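Local coordinates for protocatechuate decarboxylase (PDB 5O3M), which decarboxylates 3,4-dihydroxybenzoate and can carboxylate catechols at the para position, as a prenylated-flavin-dependent enzyme of the UbiD family, at residues F168-L173 / L337-G342; I228-D233 / A281-E286. All coordinates share one frame; numbering follows the deposited sequence.

Interaction 1: F168-L173 / L337-G342. With 9JE (pentane-1,5-diol), chain G.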
loop_
_atom_site.group_PDB
_atom_site.type_symbol
_atom_site.label_atom_id
_atom_site.label_comp_id
_atom_site.label_asym_id
_atom_site.label_seq_id
_atom_site.Cartn_x
_atom_site.Cartn_y
_atom_site.Cartn_z
ATOM N N PHE A 168 -45.998 5.458 -12.189
ATOM C CA PHE A 168 -45.566 4.102 -11.845
ATOM C C PHE A 168 -46.521 3.400 -10.883
ATOM O O PHE A 168 -47.117 4.030 -10.002
ATOM C CB PHE A 168 -44.164 4.102 -11.193
ATOM C CG PHE A 168 -43.030 4.128 -12.179
ATOM C CD1 PHE A 168 -42.620 5.326 -12.757
ATOM C CD2 PHE A 168 -42.358 2.958 -12.512
ATOM C CE1 PHE A 168 -41.574 5.352 -13.666
ATOM C CE2 PHE A 168 -41.297 2.978 -13.418
ATOM C CZ PHE A 168 -40.914 4.179 -13.996
ATOM N N PHE A 169 -46.651 2.084 -11.056
ATOM C CA PHE A 169 -47.001 1.172 -9.973
ATOM C C PHE A 169 -45.715 0.494 -9.518
ATOM O O PHE A 169 -45.010 -0.115 -10.337
ATOM C CB PHE A 169 -48.021 0.119 -10.416
ATOM C CG PHE A 169 -49.266 0.698 -11.071
ATOM C CD1 PHE A 169 -50.235 1.343 -10.316
ATOM C CD2 PHE A 169 -49.463 0.580 -12.438
ATOM C CE1 PHE A 169 -51.376 1.869 -10.916
ATOM C CE2 PHE A 169 -50.586 1.104 -13.040
ATOM C CZ PHE A 169 -51.555 1.741 -12.271
ATOM N N CYS A 170 -45.402 0.607 -8.226
ATOM C CA CYS A 170 -44.118 0.148 -7.703
ATOM C C CYS A 170 -44.202 -1.125 -6.879
ATOM O O CYS A 170 -43.162 -1.636 -6.457
ATOM C CB CYS A 170 -43.455 1.246 -6.858
ATOM S SG CYS A 170 -42.927 2.699 -7.815
ATOM N N LEU A 171 -45.391 -1.665 -6.640
ATOM C CA LEU A 171 -45.505 -2.874 -5.830
ATOM C C LEU A 171 -46.340 -3.922 -6.552
ATOM O O LEU A 171 -47.253 -4.527 -5.989
ATOM C CB LEU A 171 -46.076 -2.546 -4.453
ATOM C CG LEU A 171 -45.068 -2.014 -3.431
ATOM C CD1 LEU A 171 -45.748 -1.727 -2.129
ATOM C CD2 LEU A 171 -43.906 -3.013 -3.220
ATOM N N GLY A 172 -46.021 -4.154 -7.827
ATOM C CA GLY A 172 -46.743 -5.114 -8.638
ATOM C C GLY A 172 -46.207 -6.528 -8.537
ATOM O O GLY A 172 -45.062 -6.800 -8.924
ATOM N N LEU A 173 -47.023 -7.443 -8.020
ATOM C CA LEU A 173 -46.630 -8.844 -7.889
ATOM C C LEU A 173 -47.132 -9.611 -9.112
ATOM O O LEU A 173 -48.340 -9.828 -9.281
ATOM C CB LEU A 173 -47.166 -9.441 -6.593
ATOM C CG LEU A 173 -46.689 -10.862 -6.292
ATOM C CD1 LEU A 173 -45.377 -10.853 -5.460
ATOM C CD2 LEU A 173 -47.789 -11.634 -5.578
ATOM N N LEU A 337 -55.135 1.412 -3.742
ATOM C CA LEU A 337 -53.942 1.295 -4.574
ATOM C C LEU A 337 -52.719 1.444 -3.675
ATOM O O LEU A 337 -52.488 2.517 -3.104
ATOM C CB LEU A 337 -53.920 2.333 -5.692
ATOM C CG LEU A 337 -52.597 2.092 -6.413
ATOM C CD1 LEU A 337 -52.779 1.221 -7.643
ATOM C CD2 LEU A 337 -51.900 3.384 -6.732
ATOM N N GLN A 338 -51.937 0.374 -3.544
ATOM C CA GLN A 338 -50.760 0.366 -2.676
ATOM C C GLN A 338 -49.495 0.428 -3.523
ATOM O O GLN A 338 -49.369 -0.301 -4.513
ATOM C CB GLN A 338 -50.741 -0.875 -1.786
ATOM C CG GLN A 338 -49.474 -1.039 -0.984
ATOM C CD GLN A 338 -49.454 -2.343 -0.184
ATOM O OE1 GLN A 338 -50.208 -3.271 -0.466
ATOM N NE2 GLN A 338 -48.586 -2.406 0.817
ATOM N N THR A 339 -48.587 1.324 -3.154
ATOM C CA THR A 339 -47.300 1.464 -3.824
ATOM C C THR A 339 -46.299 1.934 -2.772
ATOM O O THR A 339 -46.535 1.779 -1.572
ATOM C CB THR A 339 -47.425 2.406 -5.038
ATOM O OG1 THR A 339 -46.179 2.455 -5.752
ATOM C CG2 THR A 339 -47.817 3.797 -4.595
ATOM N N LEU A 340 -45.180 2.513 -3.207
ATOM C CA LEU A 340 -44.174 2.961 -2.254
ATOM C C LEU A 340 -43.582 4.293 -2.705
ATOM O O LEU A 340 -43.725 4.704 -3.858
ATOM C CB LEU A 340 -43.071 1.897 -2.068
ATOM C CG LEU A 340 -42.419 1.288 -3.322
ATOM C CD1 LEU A 340 -41.634 2.336 -4.108
ATOM C CD2 LEU A 340 -41.521 0.135 -2.924
ATOM N N VAL A 341 -42.919 4.970 -1.767
ATOM C CA VAL A 341 -42.242 6.240 -2.011
ATOM C C VAL A 341 -40.801 6.105 -1.542
ATOM O O VAL A 341 -40.562 5.638 -0.423
ATOM C CB VAL A 341 -42.929 7.405 -1.269
ATOM C CG1 VAL A 341 -42.109 8.688 -1.415
ATOM C CG2 VAL A 341 -44.376 7.596 -1.770
ATOM N N GLY A 342 -39.836 6.501 -2.394
ATOM C CA GLY A 342 -38.465 6.641 -1.945
ATOM C C GLY A 342 -37.390 6.156 -2.906
ATOM O O GLY A 342 -36.694 6.956 -3.541
HETATM C C02 9JE G . -37.366 -5.928 -4.609
HETATM C C03 9JE G . -38.425 -5.126 -3.877
HETATM C C04 9JE G . -38.408 -3.637 -4.213
HETATM C C05 9JE G . -39.577 -3.197 -5.101
HETATM C C06 9JE G . -39.453 -1.750 -5.599
HETATM O O01 9JE G . -36.516 -6.507 -3.658
HETATM O O07 9JE G . -40.410 -1.477 -6.603
HETATM O O HOH W 1 -46.082 4.400 -7.371
HETATM O O HOH W 2 -48.091 -0.639 -6.933
#

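Interaction 2: I228-D233 / A281-E286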
loop_
_atom_site.group_PDB
_atom_site.type_symbol
_atom_site.label_atom_id
_atom_site.label_comp_id
_atom_site.label_asym_id
_atom_site.label_seq_id
_atom_site.Cartn_x
_atom_site.Cartn_y
_atom_site.Cartn_z
ATOM N N ILE A 228 -50.829 -8.887 -12.590
ATOM C CA ILE A 228 -50.072 -7.993 -11.728
ATOM C C ILE A 228 -50.962 -7.691 -10.533
ATOM O O ILE A 228 -51.978 -7.000 -10.674
ATOM C CB ILE A 228 -49.675 -6.698 -12.450
ATOM C CG1 ILE A 228 -49.009 -6.997 -13.808
ATOM C CG2 ILE A 228 -48.839 -5.830 -11.536
ATOM C CD1 ILE A 228 -47.641 -7.671 -13.720
ATOM N N ASN A 229 -50.584 -8.190 -9.362
ATOM C CA ASN A 229 -51.410 -8.108 -8.167
ATOM C C ASN A 229 -50.845 -7.065 -7.204
ATOM O O ASN A 229 -49.663 -7.114 -6.851
ATOM C CB ASN A 229 -51.497 -9.479 -7.494
ATOM C CG ASN A 229 -52.040 -10.560 -8.423
ATOM O OD1 ASN A 229 -53.218 -10.896 -8.367
ATOM N ND2 ASN A 229 -51.181 -11.110 -9.273
ATOM N N MET A 230 -51.690 -6.134 -6.763
ATOM C CA MET A 230 -51.255 -5.019 -5.932
ATOM C C MET A 230 -52.220 -4.827 -4.771
ATOM O O MET A 230 -53.433 -4.958 -4.941
ATOM C CB MET A 230 -51.176 -3.736 -6.749
ATOM C CG MET A 230 -50.378 -3.895 -8.032
ATOM S SD MET A 230 -50.245 -2.337 -8.922
ATOM C CE MET A 230 -51.941 -2.132 -9.452
ATOM N N GLY A 231 -51.676 -4.493 -3.598
ATOM C CA GLY A 231 -52.479 -4.315 -2.399
ATOM C C GLY A 231 -52.625 -5.625 -1.657
ATOM O O GLY A 231 -53.674 -6.269 -1.730
ATOM N N LEU A 232 -51.576 -6.039 -0.953
ATOM C CA LEU A 232 -51.472 -7.401 -0.455
ATOM C C LEU A 232 -51.105 -7.401 1.021
ATOM O O LEU A 232 -50.548 -6.436 1.548
ATOM C CB LEU A 232 -50.418 -8.208 -1.242
ATOM C CG LEU A 232 -50.464 -8.063 -2.767
ATOM C CD1 LEU A 232 -49.271 -8.746 -3.444
ATOM C CD2 LEU A 232 -51.771 -8.609 -3.300
ATOM N N ASP A 233 -51.443 -8.505 1.682
ATOM C CA ASP A 233 -50.861 -8.870 2.963
ATOM C C ASP A 233 -49.359 -8.598 2.909
ATOM O O ASP A 233 -48.663 -9.102 2.010
ATOM C CB ASP A 233 -51.155 -10.345 3.254
ATOM C CG ASP A 233 -50.603 -10.820 4.601
ATOM O OD1 ASP A 233 -49.905 -10.040 5.290
ATOM O OD2 ASP A 233 -50.888 -11.989 4.970
ATOM N N ALA A 281 -56.470 -9.733 -3.374
ATOM C CA ALA A 281 -55.745 -8.528 -3.743
ATOM C C ALA A 281 -56.689 -7.338 -3.889
ATOM O O ALA A 281 -57.848 -7.481 -4.286
ATOM C CB ALA A 281 -54.981 -8.747 -5.053
ATOM N N GLU A 282 -56.167 -6.145 -3.585
ATOM C CA GLU A 282 -56.940 -4.927 -3.793
ATOM C C GLU A 282 -57.215 -4.702 -5.274
ATOM O O GLU A 282 -58.360 -4.467 -5.676
ATOM C CB GLU A 282 -56.209 -3.721 -3.196
ATOM C CG GLU A 282 -56.199 -3.658 -1.664
ATOM C CD GLU A 282 -57.585 -3.421 -1.050
ATOM O OE1 GLU A 282 -58.422 -2.701 -1.655
ATOM O OE2 GLU A 282 -57.831 -3.959 0.051
ATOM N N ILE A 283 -56.169 -4.775 -6.101
ATOM C CA ILE A 283 -56.230 -4.437 -7.522
ATOM C C ILE A 283 -55.479 -5.510 -8.304
ATOM O O ILE A 283 -54.393 -5.938 -7.897
ATOM C CB ILE A 283 -55.623 -3.037 -7.793
ATOM C CG1 ILE A 283 -56.385 -1.955 -7.023
ATOM C CG2 ILE A 283 -55.577 -2.720 -9.301
ATOM C CD1 ILE A 283 -55.891 -0.563 -7.281
ATOM N N VAL A 284 -56.049 -5.940 -9.433
ATOM C CA VAL A 284 -55.400 -6.904 -10.326
ATOM C C VAL A 284 -55.416 -6.358 -11.750
ATOM O O VAL A 284 -56.488 -6.104 -12.309
ATOM C CB VAL A 284 -56.076 -8.285 -10.284
ATOM C CG1 VAL A 284 -55.432 -9.224 -11.306
ATOM C CG2 VAL A 284 -55.988 -8.872 -8.876
ATOM N N ILE A 285 -54.240 -6.211 -12.347
ATOM C CA ILE A 285 -54.120 -5.908 -13.773
ATOM C C ILE A 285 -53.837 -7.211 -14.516
ATOM O O ILE A 285 -52.806 -7.858 -14.288
ATOM C CB ILE A 285 -53.022 -4.866 -14.037
ATOM C CG1 ILE A 285 -53.313 -3.575 -13.269
ATOM C CG2 ILE A 285 -52.946 -4.557 -15.504
ATOM C CD1 ILE A 285 -52.086 -2.694 -13.046
ATOM N N GLU A 286 -54.764 -7.614 -15.383
ATOM C CA GLU A 286 -54.606 -8.790 -16.234
ATOM C C GLU A 286 -54.159 -8.331 -17.617
ATOM O O GLU A 286 -54.728 -7.387 -18.174
ATOM C CB GLU A 286 -55.916 -9.588 -16.336
ATOM C CG GLU A 286 -56.572 -9.913 -14.981
ATOM C CD GLU A 286 -57.747 -10.893 -15.087
ATOM O OE1 GLU A 286 -58.144 -11.238 -16.227
ATOM O OE2 GLU A 286 -58.273 -11.322 -14.025
#

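Interaction 1: F168-L173 / L337-G342
Cys-170 and Leu-171 rest on Thr-339 and Leu-340 where two strands cross almost perpendicularly: the axes of 168-173 and 337-339 run at 93° and come within 5.9 Å, so side chains and single polar atoms make the contact instead of sheet pairing. Packing is tightest at Cys-170, whose CB lies 3.5 Å from Leu-340 CD1, closer than ordinary van der Waals spacing. Leu-340 reaches this point because its CG sits between the backbone N and the carbonyl carbon (chi1 49°), which turns the branched end toward Cys-170. Against the same residue lies the hydroxyl of Thr-339, held beside its own carbonyl carbon; it accepts a bent hydrogen bond from Cys-170 N (3.2 Å to OG1, 141° at the hydrogen). The other methyl of Leu-340, CD2, is 4.0 Å from Leu-171 CD2, the two leucines crossing at about a right angle. Further along, Leu-337 CD1 approaches the Phe-169 ring obliquely, 3.6 Å from CE1.

The looser side, still buried, holds two ordered waters. One donates to Phe-168 O near the Thr-339 hydroxyl. Another accepts from Leu-171 N and donates to Gln-338 O, bridging backbones that do not pair directly.

On the ligand side, pentane-1,5-diol donates from O07 to Cys-170 O at 2.8 Å, and its C06 lies 3.9 Å from Leu-340 CD2. Helix 344-366 adds His-347, Leu-350 and Ala-351 to this pocket and packs on Leu-171 through Leu-350. The arrangement is an orthogonal packing of strands from two different sheets of the UbiD fold, beside which Cys-170 and the loop residue Leu-340 contribute to a small-molecule pocket.

Interaction 2: I228-D233 / A281-E286
Antiparallel strand pairing joins Ile-228, Asn-229 and Met-230 to Ile-285, Val-284 and Ile-283, a buried contact within the antiparallel sheet of the Rift-related domain. The short axes lie 4.8 Å apart at 168°, and four backbone hydrogen bonds set the register. Ile-228 and Ile-285 exchange N-H and C=O in both directions, as do Met-230 and Ile-283; Asn-229 with Val-284 between them is a non-hydrogen-bonded pair.

On the face carrying Ile-228, Met-230, Ile-283 and Ile-285, the methionine chain bends at chi3 (-69°), bringing its CE against the methyls of the partner strand's isoleucines, 3.6 Å from Ile-285 CD1 and 3.7 Å from Ile-283 CG2. Phe-169 of strand 168-177 also packs on Met-230. The other face is more polar: Asn-229 and Val-284 point the same way, with OD1 3.5 Å from Val-284 CG2, while that oxygen accepts from Ile-278 N and ND2 donates to Leu-173 O and Thr-227 OG1.

Past Met-230 the regular pattern breaks. Gly-231 O accepts from Glu-282 N at 3.1 Å in the carbonyl plane, on a lone pair. The Glu-282 carboxylate turns away to Arg-29 and Ile-336 N, and Leu-232 CD2 covers Ala-281 CB at 3.7 Å. With Glu-282 and Ile-283 both facing Met-230, the pairing ends in a classic beta bulge, just before Asp-233 caps helix 234-240.

Overall arrangement
Both contacts are buried in the Rift-related domain, with centres about 10 Å apart, and they share a sheet in which strands 168-177 and 224-230 are neighbours. Interaction 2 is pairing within that sheet, governed by regular backbone hydrogen bonds; interaction 1 crosses from it to strand 337-339 of a different sheet, so methyl packing, one hydroxyl and bridging water take over. Direct links tie them together: Asn-229 N meets Leu-173 O at 2.8 Å, Gln-338 OE1 takes Leu-232 N at 3.1 Å, and Leu-337 CD1 packs on Ile-283 CD1. Interaction 1 lines a pentane-1,5-diol pocket, whereas the Met-230 side chain of interaction 2 stays about 10 Å from the diol.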